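Local atomic coordinates of arginine 3rd transport system periplasmic binding protein (Legionella pneumophila subsp. pneumophila str. Philadelphia 1, PDB entry 3KZG), a protein that probably binds arginine in the periplasm and delivers it to a membrane transporter for uptake. Residues P57-R62 with P199-L204; V64-A69 with V203-I208. All blocks are in the same frame, centred on the assembly; numbering follows the deposited sequence.

Overall arrangement
Both contacts join an early part of the first lobe, helix 55-60 and the strand 66-67 that follows it, to residues some 135 positions later, where helix 202-217 begins. Contact 1 ties the end of helix 55-60 to the residues that lead into helix 202-217; contact 2 packs strand 66-67 against the first turns of the same helix. Their centres lie about 8 Å apart, and Val203 and Leu204 belong to both. Leu59 of contact 1 packs on Val64 and Val67, while strand 66-67 runs parallel to strand 4-13. In sequence, the five-stranded sheet of strands 91-97 to 180-188 lies between the early and late segments, so the late ones close the first lobe after the chain has returned from the second.

Contact 1 of 2, residues P57-R62 with P199-L204; sequences PALKNR and PDQFVL
The guanidinium of Arg62 meets the carboxylate of Asp200 at an exposed salt bridge, NH2 lying 2.7 Å from OD2. As a hydrogen bond it is weak, the N-H...O angle being only 129°, and the two flat groups are turned 76° apart: OD2 sits at the guanidinium edge, near its plane, but the carboxylate stands steeply across it. A second tie runs through a water, which donates to Asp200 OD1 at 2.8 Å and accepts a weak bond from Arg62 NE. The guanidinium is also held from its own side, since NH1 donates to Lys60 O in a fairly straight bond of 2.9 Å, with the oxygen almost in the guanidinium plane; a bend in the arginine chain (chi2 62°) carries the group back to this carbonyl. Arg62 itself has positive phi and is the C-prime residue of the Schellman motif that ends helix 55-60, with Arg62 N bonded to Leu59 O and Glu63 N to Ala58 O. Facing it, Gln201 is the N-cap residue of helix 202-217, so the contact brings a helix end up to a helix start. On the inner side the buried Leu59 packs its CD1 methyl against the terminal amide of Gln201. The Leu59 side chain also packs on Phe81, Asn198 and Val67, whereas the charged pair lies toward solvent.

Contact 2 of 2, residues V64-A69 with V203-I208; sequences VDLVIA and VLIKKI
This is a buried, wholly apolar contact between a strand of the first lobe's sheet and the helix that covers its face: Leu66 of strand 66-67 meets one side of the first turns of helix 202-217. Leu66 supplies every touch from the strand side. Leu204 CD2 meets the fork of Leu66 end on, 3.8 Å from CD2 and nearly as close to CG and CD1. From the fork, Leu66 CD1 goes on to Ile208 CD1, tip to tip at 3.5 Å. Ile205 slides past in the opposite direction, its CD1 lying 4.2 Å from Leu66 CD2. The helical spacing of Leu204 and Ile208, one turn apart, puts both on the same side of the helix, facing Leu66, and Leu204 gets there with CG anti to its backbone nitrogen (chi1 176°). Ile208 extends the apolar contact to helix 29-40 through Ile37 and to the loop residues Leu41 and Ile195. The backbone of Leu66 is bonded to Gly8 of strand 4-13, which sets the strand in the sheet. On the outer side of the helix, Lys206 packs on Glu191 of the second subunit. A helix packed on the face of a beta sheet through leucine and isoleucine belongs to the alpha/beta lobes of the two-lobed periplasmic binding protein fold.

Contact 1 of 2, residues P57-R62 with P199-L204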
loop_
_atom_site.group_PDB
_atom_site.type_symbol
_atom_site.label_atom_id
_atom_site.label_comp_id
_atom_site.label_asym_id
_atom_site.label_seq_id
_atom_site.Cartn_x
_atom_site.Cartn_y
_atom_site.Cartn_z
ATOM N N PRO A 57 10.957 0.552 -41.117
ATOM C CA PRO A 57 10.879 1.464 -42.260
ATOM C C PRO A 57 9.619 2.331 -42.211
ATOM O O PRO A 57 9.647 3.497 -42.606
ATOM C CB PRO A 57 10.909 0.516 -43.457
ATOM C CG PRO A 57 10.237 -0.715 -42.919
ATOM C CD PRO A 57 10.882 -0.851 -41.560
ATOM N N ALA A 58 8.526 1.762 -41.709
ATOM C CA ALA A 58 7.262 2.482 -41.595
ATOM C C ALA A 58 7.417 3.736 -40.733
ATOM O O ALA A 58 6.852 4.787 -41.037
ATOM C CB ALA A 58 6.193 1.573 -40.998
ATOM N N LEU A 59 8.176 3.620 -39.648
ATOM C CA LEU A 59 8.398 4.760 -38.762
ATOM C C LEU A 59 9.315 5.774 -39.440
ATOM O O LEU A 59 9.059 6.978 -39.406
ATOM C CB LEU A 59 9.029 4.306 -37.442
ATOM C CG LEU A 59 9.374 5.424 -36.457
ATOM C CD1 LEU A 59 8.125 6.209 -36.100
ATOM C CD2 LEU A 59 10.005 4.828 -35.205
ATOM N N LYS A 60 10.381 5.282 -40.058
ATOM C CA LYS A 60 11.320 6.161 -40.737
ATOM C C LYS A 60 10.662 6.953 -41.866
ATOM O O LYS A 60 11.068 8.078 -42.147
ATOM C CB LYS A 60 12.496 5.357 -41.289
ATOM C CG LYS A 60 13.493 6.195 -42.064
ATOM C CD LYS A 60 14.760 5.417 -42.390
ATOM C CE LYS A 60 15.619 5.200 -41.148
ATOM N NZ LYS A 60 14.954 4.358 -40.110
ATOM N N ASN A 61 9.647 6.372 -42.502
ATOM C CA ASN A 61 8.946 7.036 -43.601
ATOM C C ASN A 61 7.778 7.887 -43.105
ATOM O O ASN A 61 7.009 8.428 -43.901
ATOM C CB ASN A 61 8.429 6.006 -44.618
ATOM C CG ASN A 61 9.543 5.167 -45.232
ATOM O OD1 ASN A 61 10.621 5.674 -45.540
ATOM N ND2 ASN A 61 9.276 3.881 -45.428
ATOM N N ARG A 62 7.650 8.002 -41.786
ATOM C CA ARG A 62 6.584 8.790 -41.186
ATOM C C ARG A 62 5.184 8.286 -41.517
ATOM O O ARG A 62 4.225 9.064 -41.524
ATOM C CB ARG A 62 6.714 10.262 -41.593
ATOM C CG ARG A 62 7.682 11.081 -40.730
ATOM C CD ARG A 62 9.120 10.564 -40.789
ATOM N NE ARG A 62 10.014 11.431 -40.021
ATOM C CZ ARG A 62 11.303 11.185 -39.801
ATOM N NH1 ARG A 62 11.870 10.093 -40.288
ATOM N NH2 ARG A 62 12.025 12.034 -39.084
ATOM N N PRO A 199 14.368 10.387 -34.324
ATOM C CA PRO A 199 15.145 11.342 -33.526
ATOM C C PRO A 199 14.577 12.753 -33.377
ATOM O O PRO A 199 14.740 13.381 -32.324
ATOM C CB PRO A 199 16.505 11.337 -34.220
ATOM C CG PRO A 199 16.620 9.925 -34.691
ATOM C CD PRO A 199 15.240 9.677 -35.276
ATOM N N ASP A 200 13.914 13.257 -34.411
ATOM C CA ASP A 200 13.369 14.608 -34.344
ATOM C C ASP A 200 12.049 14.725 -33.595
ATOM O O ASP A 200 11.440 15.794 -33.573
ATOM C CB ASP A 200 13.203 15.195 -35.750
ATOM C CG ASP A 200 12.306 14.356 -36.637
ATOM O OD1 ASP A 200 11.437 13.631 -36.111
ATOM O OD2 ASP A 200 12.460 14.438 -37.873
ATOM N N GLN A 201 11.609 13.641 -32.968
ATOM C CA GLN A 201 10.349 13.670 -32.239
ATOM C C GLN A 201 10.582 13.707 -30.728
ATOM O O GLN A 201 9.732 13.274 -29.951
ATOM C CB GLN A 201 9.500 12.451 -32.607
ATOM C CG GLN A 201 9.244 12.290 -34.110
ATOM C CD GLN A 201 8.251 11.184 -34.414
ATOM O OE1 GLN A 201 7.050 11.328 -34.165
ATOM N NE2 GLN A 201 8.749 10.068 -34.932
ATOM N N PHE A 202 11.730 14.240 -30.324
ATOM C CA PHE A 202 12.076 14.326 -28.913
ATOM C C PHE A 202 11.065 15.098 -28.067
ATOM O O PHE A 202 10.908 14.815 -26.878
ATOM C CB PHE A 202 13.486 14.917 -28.748
ATOM C CG PHE A 202 13.655 16.286 -29.348
ATOM C CD1 PHE A 202 13.214 17.421 -28.669
ATOM C CD2 PHE A 202 14.267 16.443 -30.587
ATOM C CE1 PHE A 202 13.387 18.691 -29.215
ATOM C CE2 PHE A 202 14.443 17.710 -31.143
ATOM C CZ PHE A 202 14.003 18.835 -30.456
ATOM N N VAL A 203 10.361 16.058 -28.660
ATOM C CA VAL A 203 9.383 16.802 -27.881
ATOM C C VAL A 203 8.231 15.877 -27.494
ATOM O O VAL A 203 7.783 15.878 -26.344
ATOM C CB VAL A 203 8.822 18.013 -28.656
ATOM C CG1 VAL A 203 7.661 18.629 -27.883
ATOM C CG2 VAL A 203 9.922 19.055 -28.864
ATOM N N LEU A 204 7.760 15.081 -28.453
ATOM C CA LEU A 204 6.666 14.151 -28.193
ATOM C C LEU A 204 7.088 13.065 -27.201
ATOM O O LEU A 204 6.335 12.711 -26.290
ATOM C CB LEU A 204 6.191 13.506 -29.504
ATOM C CG LEU A 204 5.107 12.423 -29.415
ATOM C CD1 LEU A 204 3.872 12.971 -28.718
ATOM C CD2 LEU A 204 4.762 11.933 -30.816
HETATM O O HOH W 1 9.260 12.401 -37.473
#

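Contact 2 of 2, residues V64-A69 with V203-I208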
loop_
_atom_site.group_PDB
_atom_site.type_symbol
_atom_site.label_atom_id
_atom_site.label_comp_id
_atom_site.label_asym_id
_atom_site.label_seq_id
_atom_site.Cartn_x
_atom_site.Cartn_y
_atom_site.Cartn_z
ATOM N N VAL A 64 3.737 6.415 -39.675
ATOM C CA VAL A 64 3.171 6.438 -38.334
ATOM C C VAL A 64 3.982 7.396 -37.467
ATOM O O VAL A 64 5.159 7.639 -37.727
ATOM C CB VAL A 64 3.206 5.047 -37.688
ATOM C CG1 VAL A 64 2.378 4.078 -38.517
ATOM C CG2 VAL A 64 4.638 4.566 -37.574
ATOM N N ASP A 65 3.351 7.934 -36.431
ATOM C CA ASP A 65 4.030 8.872 -35.542
ATOM C C ASP A 65 4.900 8.176 -34.507
ATOM O O ASP A 65 5.978 8.659 -34.157
ATOM C CB ASP A 65 2.996 9.741 -34.832
ATOM C CG ASP A 65 2.170 10.544 -35.795
ATOM O OD1 ASP A 65 2.777 11.282 -36.596
ATOM O OD2 ASP A 65 0.925 10.440 -35.758
ATOM N N LEU A 66 4.422 7.037 -34.026
ATOM C CA LEU A 66 5.130 6.271 -33.011
ATOM C C LEU A 66 4.977 4.779 -33.267
ATOM O O LEU A 66 4.156 4.358 -34.079
ATOM C CB LEU A 66 4.558 6.601 -31.629
ATOM C CG LEU A 66 4.633 8.057 -31.177
ATOM C CD1 LEU A 66 3.739 8.266 -29.968
ATOM C CD2 LEU A 66 6.081 8.422 -30.866
ATOM N N VAL A 67 5.783 3.987 -32.568
ATOM C CA VAL A 67 5.723 2.538 -32.675
ATOM C C VAL A 67 5.813 1.918 -31.285
ATOM O O VAL A 67 6.632 2.328 -30.460
ATOM C CB VAL A 67 6.871 1.970 -33.536
ATOM C CG1 VAL A 67 6.984 0.468 -33.326
ATOM C CG2 VAL A 67 6.609 2.266 -35.005
ATOM N N ILE A 68 4.939 0.950 -31.035
ATOM C CA ILE A 68 4.910 0.216 -29.779
ATOM C C ILE A 68 4.571 -1.228 -30.133
ATOM O O ILE A 68 3.464 -1.537 -30.569
ATOM C CB ILE A 68 3.865 0.788 -28.788
ATOM C CG1 ILE A 68 3.930 0.010 -27.469
ATOM C CG2 ILE A 68 2.462 0.751 -29.394
ATOM C CD1 ILE A 68 3.084 0.599 -26.358
ATOM N N ALA A 69 5.557 -2.100 -29.975
ATOM C CA ALA A 69 5.400 -3.510 -30.277
ATOM C C ALA A 69 6.531 -4.229 -29.573
ATOM O O ALA A 69 7.501 -4.648 -30.209
ATOM C CB ALA A 69 5.490 -3.728 -31.776
ATOM N N VAL A 203 10.361 16.058 -28.660
ATOM C CA VAL A 203 9.383 16.802 -27.881
ATOM C C VAL A 203 8.231 15.877 -27.494
ATOM O O VAL A 203 7.783 15.878 -26.344
ATOM C CB VAL A 203 8.822 18.013 -28.656
ATOM C CG1 VAL A 203 7.661 18.629 -27.883
ATOM C CG2 VAL A 203 9.922 19.055 -28.864
ATOM N N LEU A 204 7.760 15.081 -28.453
ATOM C CA LEU A 204 6.666 14.151 -28.193
ATOM C C LEU A 204 7.088 13.065 -27.201
ATOM O O LEU A 204 6.335 12.711 -26.290
ATOM C CB LEU A 204 6.191 13.506 -29.504
ATOM C CG LEU A 204 5.107 12.423 -29.415
ATOM C CD1 LEU A 204 3.872 12.971 -28.718
ATOM C CD2 LEU A 204 4.762 11.933 -30.816
ATOM N N ILE A 205 8.291 12.537 -27.386
ATOM C CA ILE A 205 8.809 11.500 -26.505
ATOM C C ILE A 205 8.896 12.014 -25.059
ATOM O O ILE A 205 8.558 11.294 -24.109
ATOM C CB ILE A 205 10.197 11.026 -26.996
ATOM C CG1 ILE A 205 10.028 10.221 -28.292
ATOM C CG2 ILE A 205 10.883 10.176 -25.939
ATOM C CD1 ILE A 205 9.193 8.945 -28.127
ATOM N N LYS A 206 9.337 13.260 -24.899
ATOM C CA LYS A 206 9.450 13.859 -23.575
ATOM C C LYS A 206 8.101 13.984 -22.880
ATOM O O LYS A 206 8.001 13.773 -21.670
ATOM C CB LYS A 206 10.142 15.222 -23.665
ATOM C CG LYS A 206 11.650 15.089 -23.833
ATOM C CD LYS A 206 12.346 16.439 -23.955
ATOM C CE LYS A 206 13.841 16.244 -24.191
ATOM N NZ LYS A 206 14.557 17.528 -24.397
ATOM N N LYS A 207 7.064 14.326 -23.640
ATOM C CA LYS A 207 5.723 14.442 -23.071
ATOM C C LYS A 207 5.236 13.042 -22.665
ATOM O O LYS A 207 4.564 12.875 -21.649
ATOM C CB LYS A 207 4.768 15.074 -24.098
ATOM C CG LYS A 207 5.098 16.539 -24.431
ATOM C CD LYS A 207 4.237 17.107 -25.565
ATOM C CE LYS A 207 4.620 16.505 -26.915
ATOM N NZ LYS A 207 3.956 17.183 -28.082
ATOM N N ILE A 208 5.586 12.034 -23.460
ATOM C CA ILE A 208 5.192 10.662 -23.155
ATOM C C ILE A 208 5.918 10.152 -21.902
ATOM O O ILE A 208 5.368 9.363 -21.136
ATOM C CB ILE A 208 5.487 9.721 -24.346
ATOM C CG1 ILE A 208 4.549 10.053 -25.510
ATOM C CG2 ILE A 208 5.327 8.258 -23.925
ATOM C CD1 ILE A 208 4.882 9.325 -26.794
#